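Local coordinates for cell division protein FtsI/penicillin binding protein 2 (Legionella pneumophila subsp. pneumophila ATCC 43290, PDB 4ZTK) that probably cross-links peptidoglycan as a penicillin-binding D,D-transpeptidase of the cell-division machinery, at residues 45-51 and 273-279; 261-266 and 298-303; 19-25 and 55-60; 156-160 and 195-199; 82-86 and 179-185. All blocks are in the same frame, centred on the assembly; numbering follows the deposited sequence.

In the fold
Contacts 1, 2 and 3 lie on the five-stranded antiparallel sheet; contacts 4 and 5 lie in the helical part. Contact 1 joins two inner strands. Contact 2 holds strand 259-267 against helix 295-310. The centres of contacts 1 and 2 are about 10 Å apart. Contact 3 holds an edge strand, 56-63, against the start of helix 22-38. The centres of contacts 1 and 3 are about 9 Å apart. Tyr196 and Ala197 of contact 4 pack on Val275 of contact 1. Contacts 4 and 5 meet round the Phe85 ring, centres about 12 Å apart. Contact 5 carries Lys83 of a probable SxxK active-site motif; this side chain lies about 6 Å from bound NHE, probably from the crystallisation liquor.

Contact 1 of 5, residues 45-51 and 273-279; sequences VIAIADP and RYVLLVV
Val275 O accepts the shortest bond of this contact, from Ala49 N at 2.8 Å. The donor sits 22° off the carbonyl plane. Val275 O also takes a CA-H contact from Ile48 CA at 3.1 Å. Val275 N returns a bond to Ala49 O, and the two-way pattern repeats at Ala47 with Leu277 and at Val45 with Val279. Six backbone bonds therefore join the strands. Between them lie the non-hydrogen-bonded pairs Ile46 with Val278 and Ile48 with Leu276.

The four residues of these two pairs share one face of the sheet. Ile48 bends at chi2 (-67°), which lays its CD1 alongside Leu276, 3.6 Å from Leu276 CG. Ile48 CG2, the other branch, lies 4.0 Å from Tyr274 CB. Ile46 CG1 runs beside Val278 CG2. This face is covered by helices 22-38 and 295-310, through residues such as Val28, Val302 and Phe303. On the other face Val45 CG1 rests 3.7 Å from Val279 CB, and Ile189 and Ile193 of helix 189-200 pack there. Past the strand end, Pro51 CD comes 3.2 Å from Arg273 O, and its CG reaches Val275 CG2. Arg273 and Tyr274 form a classic beta bulge opposite Val267. A central antiparallel sheet between layers of helices is characteristic of the penicillin-binding protein and beta-lactamase fold.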
# COMPACT_ATOMS: atom_id res chain seq x y z
N VAL A 45 -3.88 -12.07 -0.51
CA VAL A 45 -4.90 -11.46 0.34
C VAL A 45 -5.39 -10.16 -0.29
O VAL A 45 -4.61 -9.43 -0.91
CB VAL A 45 -4.35 -11.19 1.76
CG1 VAL A 45 -3.05 -10.39 1.70
CG2 VAL A 45 -5.39 -10.47 2.63
N ILE A 46 -6.68 -9.89 -0.16
CA ILE A 46 -7.25 -8.60 -0.51
C ILE A 46 -8.04 -8.05 0.66
O ILE A 46 -8.83 -8.76 1.28
CB ILE A 46 -8.18 -8.69 -1.73
CG1 ILE A 46 -7.44 -9.23 -2.95
CG2 ILE A 46 -8.78 -7.33 -2.04
CD1 ILE A 46 -8.34 -9.50 -4.13
N ALA A 47 -7.85 -6.77 0.95
CA ALA A 47 -8.63 -6.11 1.99
C ALA A 47 -9.23 -4.82 1.45
O ALA A 47 -8.61 -4.14 0.63
CB ALA A 47 -7.77 -5.85 3.22
N ILE A 48 -10.44 -4.52 1.90
CA ILE A 48 -11.11 -3.27 1.57
C ILE A 48 -11.43 -2.54 2.87
O ILE A 48 -11.80 -3.17 3.85
CB ILE A 48 -12.43 -3.50 0.82
CG1 ILE A 48 -12.29 -4.59 -0.24
CG2 ILE A 48 -12.94 -2.19 0.22
CD1 ILE A 48 -11.41 -4.24 -1.37
N ALA A 49 -11.27 -1.23 2.87
CA ALA A 49 -11.59 -0.44 4.05
C ALA A 49 -12.41 0.78 3.66
O ALA A 49 -12.34 1.26 2.53
CB ALA A 49 -10.31 0.00 4.78
N ASP A 50 -13.19 1.28 4.61
CA ASP A 50 -14.02 2.46 4.41
C ASP A 50 -13.21 3.73 4.69
O ASP A 50 -12.68 3.90 5.78
CB ASP A 50 -15.26 2.38 5.30
CG ASP A 50 -15.95 3.71 5.46
OD1 ASP A 50 -16.67 4.13 4.53
OD2 ASP A 50 -15.79 4.34 6.53
N PRO A 51 -13.11 4.62 3.69
CA PRO A 51 -12.31 5.85 3.79
C PRO A 51 -12.67 6.77 4.96
O PRO A 51 -11.80 7.50 5.43
CB PRO A 51 -12.60 6.56 2.47
CG PRO A 51 -12.99 5.48 1.53
CD PRO A 51 -13.73 4.47 2.36
N ARG A 273 -14.37 6.05 -2.28
CA ARG A 273 -15.46 5.22 -1.78
C ARG A 273 -14.87 3.98 -1.11
O ARG A 273 -15.44 3.45 -0.16
CB ARG A 273 -16.39 4.82 -2.93
CG ARG A 273 -17.70 4.20 -2.49
CD ARG A 273 -18.88 4.99 -3.02
NE ARG A 273 -18.80 5.20 -4.46
CZ ARG A 273 -19.32 4.38 -5.37
NH1 ARG A 273 -19.21 4.65 -6.66
NH2 ARG A 273 -19.95 3.28 -4.98
N TYR A 274 -13.74 3.51 -1.62
CA TYR A 274 -13.11 2.31 -1.10
C TYR A 274 -11.60 2.47 -1.01
O TYR A 274 -10.98 3.08 -1.86
CB TYR A 274 -13.43 1.09 -1.98
CG TYR A 274 -14.91 0.87 -2.21
CD1 TYR A 274 -15.71 0.33 -1.22
CD2 TYR A 274 -15.49 1.21 -3.42
CE1 TYR A 274 -17.06 0.13 -1.43
CE2 TYR A 274 -16.84 1.01 -3.64
CZ TYR A 274 -17.62 0.47 -2.64
OH TYR A 274 -18.97 0.28 -2.85
N VAL A 275 -11.02 1.90 0.05
CA VAL A 275 -9.58 1.76 0.13
C VAL A 275 -9.30 0.29 -0.09
O VAL A 275 -9.98 -0.57 0.47
CB VAL A 275 -9.04 2.18 1.52
CG1 VAL A 275 -7.52 2.24 1.50
CG2 VAL A 275 -9.64 3.52 1.94
N LEU A 276 -8.30 -0.01 -0.92
CA LEU A 276 -8.00 -1.40 -1.23
C LEU A 276 -6.51 -1.68 -1.07
O LEU A 276 -5.68 -0.83 -1.36
CB LEU A 276 -8.40 -1.75 -2.67
CG LEU A 276 -9.82 -1.49 -3.16
CD1 LEU A 276 -10.01 -0.04 -3.57
CD2 LEU A 276 -10.12 -2.41 -4.32
N LEU A 277 -6.21 -2.90 -0.62
CA LEU A 277 -4.84 -3.38 -0.51
C LEU A 277 -4.81 -4.81 -1.04
O LEU A 277 -5.61 -5.66 -0.61
CB LEU A 277 -4.36 -3.33 0.94
CG LEU A 277 -2.98 -3.93 1.23
CD1 LEU A 277 -1.91 -3.30 0.34
CD2 LEU A 277 -2.61 -3.75 2.70
N VAL A 278 -3.91 -5.06 -1.97
CA VAL A 278 -3.74 -6.39 -2.54
C VAL A 278 -2.30 -6.85 -2.31
O VAL A 278 -1.36 -6.11 -2.60
CB VAL A 278 -4.01 -6.40 -4.06
CG1 VAL A 278 -3.69 -7.76 -4.65
CG2 VAL A 278 -5.45 -6.01 -4.36
N VAL A 279 -2.13 -8.05 -1.79
CA VAL A 279 -0.80 -8.63 -1.63
C VAL A 279 -0.78 -10.05 -2.15
O VAL A 279 -1.61 -10.88 -1.76
CB VAL A 279 -0.33 -8.60 -0.15
CG1 VAL A 279 1.00 -9.33 -0.00
CG2 VAL A 279 -0.21 -7.18 0.34

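Contact 2 of 5, residues 261-266 and 298-303; sequences ALFAGY and LAAPVF
The segments of strand 261-266 and helix 298-303 run at 40° to each other, with their axes 6.7 Å apart at closest approach. The helix has a kink where Pro301 can give no N-H. Ala299 presses its CB onto the strand, 3.5 Å from Phe263 N and 3.6 Å from Phe263 CB.

Phe263 is the main side chain here. CG lies anti to the backbone N (chi1 -168°), which carries the ring out over the helix. Ala300 CB sits over one face of the Phe263 ring, 4.1 Å from its centroid, a CH-pi contact. The edge of the Phe263 ring points into the face of Phe303, with planes at 82° and centroids 4.8 Å apart. This is a T-shaped pair. Phe263 CD2 comes 3.4 Å from Phe303 CD2. The far end of the Phe303 ring reaches the backbone of Gly265, where the lack of a side chain lets Phe303 CE2 approach Gly265 CA to 3.7 Å. No hydrogen bond crosses between the segments, so this sheet-helix interface is held by apolar and aromatic contacts.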
# COMPACT_ATOMS: atom_id res chain seq x y z
N ALA A 261 4.20 -9.16 -3.77
CA ALA A 261 3.79 -8.15 -4.74
C ALA A 261 2.58 -7.39 -4.18
O ALA A 261 1.55 -7.98 -3.88
CB ALA A 261 3.45 -8.80 -6.07
N LEU A 262 2.73 -6.07 -4.05
CA LEU A 262 1.75 -5.27 -3.33
C LEU A 262 1.17 -4.16 -4.18
O LEU A 262 1.86 -3.60 -5.03
CB LEU A 262 2.38 -4.63 -2.09
CG LEU A 262 3.05 -5.49 -1.02
CD1 LEU A 262 4.47 -5.84 -1.42
CD2 LEU A 262 3.03 -4.76 0.32
N PHE A 263 -0.09 -3.83 -3.94
CA PHE A 263 -0.67 -2.60 -4.47
C PHE A 263 -1.70 -2.05 -3.50
O PHE A 263 -2.63 -2.74 -3.11
CB PHE A 263 -1.30 -2.81 -5.85
CG PHE A 263 -1.65 -1.53 -6.56
CD1 PHE A 263 -0.66 -0.76 -7.16
CD2 PHE A 263 -2.96 -1.09 -6.62
CE1 PHE A 263 -0.98 0.42 -7.81
CE2 PHE A 263 -3.28 0.09 -7.28
CZ PHE A 263 -2.29 0.85 -7.87
N ALA A 264 -1.51 -0.79 -3.12
CA ALA A 264 -2.38 -0.13 -2.17
C ALA A 264 -2.93 1.12 -2.80
O ALA A 264 -2.20 1.86 -3.45
CB ALA A 264 -1.61 0.21 -0.91
N GLY A 265 -4.22 1.37 -2.63
CA GLY A 265 -4.82 2.55 -3.21
C GLY A 265 -6.25 2.81 -2.80
O GLY A 265 -6.77 2.17 -1.88
N TYR A 266 -6.89 3.75 -3.48
CA TYR A 266 -8.26 4.10 -3.16
C TYR A 266 -8.96 4.69 -4.38
O TYR A 266 -8.30 5.18 -5.30
CB TYR A 266 -8.32 5.06 -1.96
CG TYR A 266 -7.47 6.30 -2.12
CD1 TYR A 266 -7.95 7.41 -2.79
CD2 TYR A 266 -6.19 6.37 -1.57
CE1 TYR A 266 -7.18 8.56 -2.93
CE2 TYR A 266 -5.41 7.51 -1.70
CZ TYR A 266 -5.92 8.60 -2.39
OH TYR A 266 -5.16 9.74 -2.53
N LEU A 298 1.40 -7.75 -10.95
CA LEU A 298 0.53 -8.77 -10.35
C LEU A 298 -0.62 -8.20 -9.51
O LEU A 298 -1.78 -8.57 -9.71
CB LEU A 298 1.34 -9.74 -9.48
CG LEU A 298 2.49 -10.49 -10.15
CD1 LEU A 298 3.12 -11.47 -9.17
CD2 LEU A 298 2.02 -11.21 -11.41
N ALA A 299 -0.30 -7.31 -8.58
CA ALA A 299 -1.27 -6.83 -7.60
C ALA A 299 -2.18 -5.75 -8.17
O ALA A 299 -3.36 -5.68 -7.84
CB ALA A 299 -0.57 -6.33 -6.34
N ALA A 300 -1.61 -4.89 -9.02
CA ALA A 300 -2.37 -3.79 -9.61
C ALA A 300 -3.55 -4.23 -10.48
O ALA A 300 -4.64 -3.66 -10.37
CB ALA A 300 -1.44 -2.83 -10.37
N PRO A 301 -3.36 -5.23 -11.36
CA PRO A 301 -4.54 -5.63 -12.13
C PRO A 301 -5.62 -6.26 -11.26
O PRO A 301 -6.80 -6.15 -11.60
CB PRO A 301 -3.98 -6.64 -13.15
CG PRO A 301 -2.67 -7.07 -12.61
CD PRO A 301 -2.13 -5.90 -11.84
N VAL A 302 -5.23 -6.90 -10.16
CA VAL A 302 -6.20 -7.48 -9.24
C VAL A 302 -7.00 -6.37 -8.56
O VAL A 302 -8.23 -6.45 -8.47
CB VAL A 302 -5.52 -8.38 -8.18
CG1 VAL A 302 -6.54 -8.85 -7.16
CG2 VAL A 302 -4.85 -9.58 -8.85
N PHE A 303 -6.30 -5.33 -8.10
CA PHE A 303 -6.92 -4.12 -7.58
C PHE A 303 -7.97 -3.59 -8.56
O PHE A 303 -9.09 -3.26 -8.17
CB PHE A 303 -5.83 -3.06 -7.36
CG PHE A 303 -6.33 -1.72 -6.87
CD1 PHE A 303 -6.90 -0.80 -7.75
CD2 PHE A 303 -6.18 -1.34 -5.54
CE1 PHE A 303 -7.34 0.44 -7.31
CE2 PHE A 303 -6.60 -0.10 -5.10
CZ PHE A 303 -7.18 0.79 -5.98

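Contact 3 of 5, residues 19-25 and 55-60; sequences HLDPRMQ and NIIAFA
Gln25 uses both ends of its side-chain amide on the backbone of a single residue, Phe59. Gln25 OE1 accepts from Phe59 N at 3.0 Å, in the carbonyl plane and on a lone pair. Gln25 NE2 gives a 2.8 Å bond to Phe59 O, which lies in the Gln25 amide plane. Seen from that oxygen the donor stands 51° out of the carbonyl plane. The chain reaches this place because CG is anti to the backbone N and chi2 then bends to 61°. Glu29 takes a second bond from NE2, which helps fix the amide rotation.

Just before helix 22-38, Asp21 N gives a nearly straight bond to Ile57 O at 2.7 Å. Asp21 is also the N-cap residue, and its OD2 accepts weakly from Met24 N. Ile57 and Ala58 form a classic beta bulge opposite Ile48. The selenomethionine Met24 packs its CB on Ala58 CB, at 3.8 Å.

At the other end, the His19 ring stacks on the Asn55 amide, the planes being 9° apart. Asn55 CG lies 3.3 Å above the ring plane, toward its rim, and 3.4 Å from His19 CD2. His19 CB meets Ile56 O at 3.5 Å. Leu20 CD1 comes to the same oxygen. Polar bonds thus tie the start of the helix to edge strand 56-63, while Met24 and Leu20 add apolar contact.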
# COMPACT_ATOMS: atom_id res chain seq x y z
N HIS A 19 -17.17 -5.12 10.84
CA HIS A 19 -17.83 -4.19 9.92
C HIS A 19 -17.98 -4.74 8.50
O HIS A 19 -18.24 -3.98 7.56
CB HIS A 19 -17.08 -2.86 9.88
CG HIS A 19 -16.80 -2.28 11.24
ND1 HIS A 19 -17.75 -1.62 11.97
CD2 HIS A 19 -15.67 -2.28 11.99
CE1 HIS A 19 -17.23 -1.22 13.12
NE2 HIS A 19 -15.96 -1.61 13.15
N LEU A 20 -17.82 -6.05 8.35
CA LEU A 20 -17.79 -6.68 7.03
C LEU A 20 -19.06 -6.49 6.20
O LEU A 20 -20.17 -6.59 6.72
CB LEU A 20 -17.47 -8.17 7.16
CG LEU A 20 -16.03 -8.58 6.84
CD1 LEU A 20 -15.02 -7.63 7.48
CD2 LEU A 20 -15.78 -10.00 7.30
N ASP A 21 -18.88 -6.20 4.92
CA ASP A 21 -19.99 -6.07 3.98
C ASP A 21 -20.04 -7.27 3.02
O ASP A 21 -19.13 -7.46 2.22
CB ASP A 21 -19.88 -4.78 3.17
CG ASP A 21 -20.97 -4.65 2.13
OD1 ASP A 21 -22.15 -4.88 2.48
OD2 ASP A 21 -20.66 -4.32 0.96
N PRO A 22 -21.11 -8.07 3.11
CA PRO A 22 -21.29 -9.32 2.36
C PRO A 22 -21.12 -9.18 0.85
O PRO A 22 -20.61 -10.10 0.21
CB PRO A 22 -22.73 -9.74 2.71
CG PRO A 22 -23.36 -8.53 3.32
CD PRO A 22 -22.26 -7.79 3.99
N ARG A 23 -21.55 -8.06 0.28
CA ARG A 23 -21.36 -7.82 -1.15
C ARG A 23 -19.88 -7.63 -1.50
O ARG A 23 -19.38 -8.20 -2.48
CB ARG A 23 -22.15 -6.60 -1.61
CG ARG A 23 -22.06 -6.32 -3.10
CD ARG A 23 -22.14 -4.82 -3.40
NE ARG A 23 -22.05 -4.54 -4.83
CZ ARG A 23 -21.78 -3.34 -5.34
NH1 ARG A 23 -21.58 -2.31 -4.53
NH2 ARG A 23 -21.72 -3.18 -6.66
N MSE A 24 -19.18 -6.84 -0.69
CA MSE A 24 -17.75 -6.62 -0.91
C MSE A 24 -16.96 -7.89 -0.65
O MSE A 24 -16.03 -8.21 -1.38
CB MSE A 24 -17.22 -5.50 -0.01
CG MSE A 24 -17.71 -4.10 -0.36
SE MSE A 24 -17.31 -3.55 -2.19
CE MSE A 24 -15.50 -4.26 -2.38
N GLN A 25 -17.36 -8.62 0.39
CA GLN A 25 -16.68 -9.85 0.78
C GLN A 25 -16.69 -10.88 -0.34
O GLN A 25 -15.67 -11.51 -0.63
CB GLN A 25 -17.33 -10.45 2.03
CG GLN A 25 -16.61 -11.67 2.55
CD GLN A 25 -15.18 -11.37 2.95
OE1 GLN A 25 -14.84 -10.23 3.28
NE2 GLN A 25 -14.33 -12.38 2.92
N ASN A 55 -12.47 1.37 8.96
CA ASN A 55 -12.94 0.01 9.24
C ASN A 55 -12.73 -0.91 8.05
O ASN A 55 -12.99 -0.52 6.91
CB ASN A 55 -14.42 0.02 9.61
CG ASN A 55 -14.69 0.74 10.90
OD1 ASN A 55 -13.87 0.74 11.82
ND2 ASN A 55 -15.86 1.37 10.99
N ILE A 56 -12.27 -2.13 8.31
CA ILE A 56 -12.20 -3.16 7.29
C ILE A 56 -13.62 -3.60 6.96
O ILE A 56 -14.38 -3.97 7.86
CB ILE A 56 -11.43 -4.39 7.79
CG1 ILE A 56 -10.05 -3.98 8.29
CG2 ILE A 56 -11.33 -5.44 6.69
CD1 ILE A 56 -9.20 -3.36 7.24
N ILE A 57 -13.98 -3.55 5.68
CA ILE A 57 -15.32 -3.97 5.27
C ILE A 57 -15.29 -5.23 4.41
O ILE A 57 -16.33 -5.78 4.07
CB ILE A 57 -16.07 -2.85 4.52
CG1 ILE A 57 -15.35 -2.49 3.23
CG2 ILE A 57 -16.23 -1.64 5.42
CD1 ILE A 57 -16.03 -1.39 2.45
N ALA A 58 -14.09 -5.67 4.06
CA ALA A 58 -13.91 -6.96 3.40
C ALA A 58 -12.47 -7.43 3.54
O ALA A 58 -11.54 -6.62 3.53
CB ALA A 58 -14.31 -6.89 1.94
N PHE A 59 -12.30 -8.74 3.67
CA PHE A 59 -10.99 -9.34 3.87
C PHE A 59 -11.07 -10.78 3.40
O PHE A 59 -11.86 -11.56 3.92
CB PHE A 59 -10.62 -9.29 5.35
CG PHE A 59 -9.20 -9.70 5.65
CD1 PHE A 59 -8.83 -11.04 5.63
CD2 PHE A 59 -8.25 -8.75 5.97
CE1 PHE A 59 -7.53 -11.41 5.91
CE2 PHE A 59 -6.94 -9.12 6.25
CZ PHE A 59 -6.59 -10.45 6.22
N ALA A 60 -10.26 -11.14 2.41
CA ALA A 60 -10.20 -12.53 1.96
C ALA A 60 -8.79 -12.95 1.60
O ALA A 60 -8.01 -12.15 1.07
CB ALA A 60 -11.14 -12.76 0.79

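Contact 4 of 5, residues 156-160 and 195-199; sequences TEFGF and SYAIL
Two torsions bring Ser195 and Phe158 into contact with the facing segment. Ser195 chi1 of -64° sets OG anti to its own carbonyl carbon and points it across to Phe158 O. Phe158 chi1 of -87° brings the ring to Ile198 and Leu199. Ser195 OG donates to Phe158 O at 2.7 Å, tilted 30° from the carbonyl plane. Ser191 O, one turn back in helix 189-200, is a second acceptor for this hydroxyl, so the single proton can serve the two carbonyls only by sharing or in turn. A water donates to Ser195 OG at 3.3 Å and weakly to Gly159 O, a weak water bridge between the segments.

Ser195 OG stands over one face of the Phe160 ring, nearer the rim, 3.6 Å from Phe160 CE2. Ser195 CB touches this ring too, at CE2 and CZ. Phe158 presents CE1 to two branches: Ile198 CG2 at 3.7 Å and Leu199 CD2 at 3.8 Å. The Leu199 side chain crosses that of Phe158 at about a right angle. Ile198 CD1 lies beside Phe158 O. Phe85 of helix 83-92 makes edge-to-face pairs with Phe158 and Phe160.

Gly159, with positive phi, closes helix 148-157 in a Schellman motif. The chemistry is that of one hydroxyl, set among aromatic and aliphatic groups, which ties a carbonyl just past a helix end to the neighbouring helix.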
# COMPACT_ATOMS: atom_id res chain seq x y z
N THR A 156 4.71 7.82 12.35
CA THR A 156 4.04 7.27 13.52
C THR A 156 2.59 7.74 13.55
O THR A 156 1.67 6.96 13.80
CB THR A 156 4.77 7.66 14.83
OG1 THR A 156 6.02 6.97 14.89
CG2 THR A 156 3.93 7.30 16.06
N GLU A 157 2.39 9.02 13.26
CA GLU A 157 1.05 9.59 13.18
C GLU A 157 0.19 8.96 12.08
O GLU A 157 -1.04 8.96 12.18
CB GLU A 157 1.13 11.10 13.00
CG GLU A 157 1.59 11.83 14.25
CD GLU A 157 1.72 13.33 14.04
OE1 GLU A 157 2.18 14.02 14.97
OE2 GLU A 157 1.36 13.81 12.95
N PHE A 158 0.83 8.44 11.04
CA PHE A 158 0.11 7.73 9.98
C PHE A 158 -0.22 6.28 10.35
O PHE A 158 -0.85 5.56 9.57
CB PHE A 158 0.91 7.73 8.67
CG PHE A 158 0.67 8.94 7.82
CD1 PHE A 158 -0.56 9.15 7.22
CD2 PHE A 158 1.69 9.86 7.59
CE1 PHE A 158 -0.78 10.26 6.42
CE2 PHE A 158 1.48 10.98 6.79
CZ PHE A 158 0.24 11.18 6.21
N GLY A 159 0.23 5.85 11.53
CA GLY A 159 -0.07 4.51 12.00
C GLY A 159 1.06 3.51 11.80
O GLY A 159 0.87 2.31 11.97
N PHE A 160 2.24 4.01 11.44
CA PHE A 160 3.40 3.13 11.26
C PHE A 160 4.22 2.96 12.54
O PHE A 160 4.44 3.91 13.29
CB PHE A 160 4.30 3.64 10.12
CG PHE A 160 3.67 3.54 8.77
CD1 PHE A 160 3.68 2.34 8.07
CD2 PHE A 160 3.05 4.63 8.19
CE1 PHE A 160 3.10 2.24 6.82
CE2 PHE A 160 2.46 4.54 6.94
CZ PHE A 160 2.48 3.34 6.25
N SER A 195 -3.50 3.06 7.19
CA SER A 195 -2.64 4.19 6.86
C SER A 195 -3.05 4.81 5.53
O SER A 195 -3.11 6.03 5.40
CB SER A 195 -1.17 3.75 6.83
OG SER A 195 -0.76 3.31 8.12
N TYR A 196 -3.34 3.97 4.54
CA TYR A 196 -3.82 4.48 3.27
C TYR A 196 -5.21 5.12 3.40
O TYR A 196 -5.54 6.06 2.68
CB TYR A 196 -3.79 3.40 2.18
CG TYR A 196 -2.46 3.39 1.46
CD1 TYR A 196 -1.40 2.65 1.95
CD2 TYR A 196 -2.27 4.14 0.32
CE1 TYR A 196 -0.17 2.66 1.31
CE2 TYR A 196 -1.05 4.16 -0.33
CZ TYR A 196 -0.00 3.42 0.18
OH TYR A 196 1.21 3.43 -0.46
N ALA A 197 -6.00 4.63 4.35
CA ALA A 197 -7.32 5.20 4.59
C ALA A 197 -7.21 6.66 5.03
O ALA A 197 -8.07 7.48 4.73
CB ALA A 197 -8.09 4.38 5.63
N ILE A 198 -6.12 6.99 5.72
CA ILE A 198 -5.89 8.36 6.14
C ILE A 198 -5.74 9.28 4.92
O ILE A 198 -6.32 10.37 4.88
CB ILE A 198 -4.66 8.47 7.06
CG1 ILE A 198 -4.93 7.71 8.37
CG2 ILE A 198 -4.34 9.94 7.35
CD1 ILE A 198 -3.78 7.76 9.36
N LEU A 199 -4.97 8.84 3.94
CA LEU A 199 -4.79 9.60 2.71
C LEU A 199 -6.11 9.74 1.96
O LEU A 199 -6.41 10.79 1.40
CB LEU A 199 -3.75 8.95 1.81
CG LEU A 199 -2.34 8.77 2.39
CD1 LEU A 199 -1.46 8.00 1.41
CD2 LEU A 199 -1.72 10.12 2.74
O HOH W 1 -2.17 1.91 10.71

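Contact 5 of 5, residues 82-86 and 179-185; sequences IKPFI and AALGENI
Ile82 packs against a Schellman motif, the turn at Gly182 that ends helix 172-181. Ile82 CB lies 4.2 Å from both Ala179 O and Gly182 CA. One branch, CG2, sits between the backbone N and the carbonyl carbon. Ile82 CG2 meets Ala179 O at 3.3 Å and is about as near Ala180 O. The other branch is anti to the backbone N (chi1 -164°). Ile82 CG1 reaches Ile185 CD1 at 4.0 Å. At the tip, Ile82 CD1 meets the same methyl, so the two isoleucines touch tip to tip. Ile86 CG1 covers Ala180 CA from the next turn.

Lys83, in the SxxK pattern with Ser80, is probably part of the active site, as in related penicillin-binding proteins. Its chain runs extended until it bends at chi4. There NZ is hydrogen-bonded to Ser80 OG and Asn136 OD1. These bonds hold the amine in place. Leu181 CD2 lies 4.0 Å from Lys83 NZ. Across the contact, Lys83 NZ also gives Ala180 O a weak bond of 3.4 Å.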
# COMPACT_ATOMS: atom_id res chain seq x y z
N ILE A 82 5.37 2.49 1.34
CA ILE A 82 5.67 3.52 2.35
C ILE A 82 5.96 4.88 1.71
O ILE A 82 5.79 5.91 2.35
CB ILE A 82 6.88 3.13 3.24
CG1 ILE A 82 6.93 3.99 4.51
CG2 ILE A 82 8.20 3.31 2.49
CD1 ILE A 82 5.74 3.85 5.37
N LYS A 83 6.40 4.86 0.46
CA LYS A 83 6.90 6.07 -0.21
C LYS A 83 5.97 7.29 -0.18
O LYS A 83 6.45 8.40 0.05
CB LYS A 83 7.37 5.76 -1.64
CG LYS A 83 8.71 5.03 -1.72
CD LYS A 83 9.08 4.67 -3.16
CE LYS A 83 10.56 4.29 -3.29
NZ LYS A 83 10.93 3.10 -2.47
N PRO A 84 4.66 7.10 -0.42
CA PRO A 84 3.75 8.25 -0.33
C PRO A 84 3.78 8.96 1.02
O PRO A 84 3.62 10.18 1.07
CB PRO A 84 2.37 7.63 -0.55
CG PRO A 84 2.63 6.45 -1.42
CD PRO A 84 3.96 5.90 -0.94
N PHE A 85 3.99 8.20 2.10
CA PHE A 85 4.02 8.78 3.44
C PHE A 85 5.33 9.50 3.73
O PHE A 85 5.35 10.53 4.42
CB PHE A 85 3.73 7.70 4.49
CG PHE A 85 2.42 6.99 4.26
CD1 PHE A 85 1.24 7.51 4.75
CD2 PHE A 85 2.38 5.80 3.54
CE1 PHE A 85 0.03 6.86 4.54
CE2 PHE A 85 1.17 5.15 3.32
CZ PHE A 85 -0.01 5.68 3.82
N ILE A 86 6.43 8.97 3.20
CA ILE A 86 7.72 9.66 3.26
C ILE A 86 7.59 11.01 2.57
O ILE A 86 8.00 12.04 3.11
CB ILE A 86 8.83 8.85 2.57
CG1 ILE A 86 9.12 7.55 3.32
CG2 ILE A 86 10.11 9.68 2.44
CD1 ILE A 86 9.71 7.76 4.70
N ALA A 179 13.90 3.32 6.05
CA ALA A 179 12.52 3.80 6.16
C ALA A 179 11.93 4.09 4.79
O ALA A 179 10.80 3.70 4.50
CB ALA A 179 12.47 5.04 7.02
N ALA A 180 12.70 4.76 3.94
CA ALA A 180 12.22 5.14 2.61
C ALA A 180 11.97 3.92 1.74
O ALA A 180 11.14 3.95 0.83
CB ALA A 180 13.20 6.09 1.94
N LEU A 181 12.69 2.84 2.03
CA LEU A 181 12.51 1.59 1.31
C LEU A 181 11.44 0.71 1.96
O LEU A 181 11.07 -0.32 1.42
CB LEU A 181 13.83 0.83 1.22
CG LEU A 181 14.89 1.60 0.44
CD1 LEU A 181 16.16 0.80 0.37
CD2 LEU A 181 14.38 1.92 -0.95
N GLY A 182 10.96 1.13 3.12
CA GLY A 182 9.97 0.36 3.85
C GLY A 182 10.58 -0.94 4.33
O GLY A 182 9.89 -1.95 4.45
N GLU A 183 11.88 -0.90 4.62
CA GLU A 183 12.64 -2.07 5.02
C GLU A 183 12.56 -2.36 6.52
O GLU A 183 12.39 -3.50 6.94
CB GLU A 183 14.10 -1.90 4.58
CG GLU A 183 14.98 -3.11 4.78
CD GLU A 183 16.37 -2.93 4.17
OE1 GLU A 183 17.35 -2.79 4.93
OE2 GLU A 183 16.47 -2.92 2.92
N ASN A 184 12.69 -1.32 7.34
CA ASN A 184 12.69 -1.50 8.80
C ASN A 184 11.35 -1.15 9.46
O ASN A 184 11.32 -0.57 10.55
CB ASN A 184 13.84 -0.73 9.46
CG ASN A 184 13.70 0.78 9.33
OD1 ASN A 184 13.29 1.29 8.29
ND2 ASN A 184 14.05 1.50 10.40
N ILE A 185 10.25 -1.51 8.80
CA ILE A 185 8.93 -1.15 9.31
C ILE A 185 7.98 -2.34 9.25
O ILE A 185 7.59 -2.77 8.17
CB ILE A 185 8.34 0.03 8.52
CG1 ILE A 185 9.32 1.21 8.49
CG2 ILE A 185 7.01 0.46 9.12
CD1 ILE A 185 8.87 2.38 7.63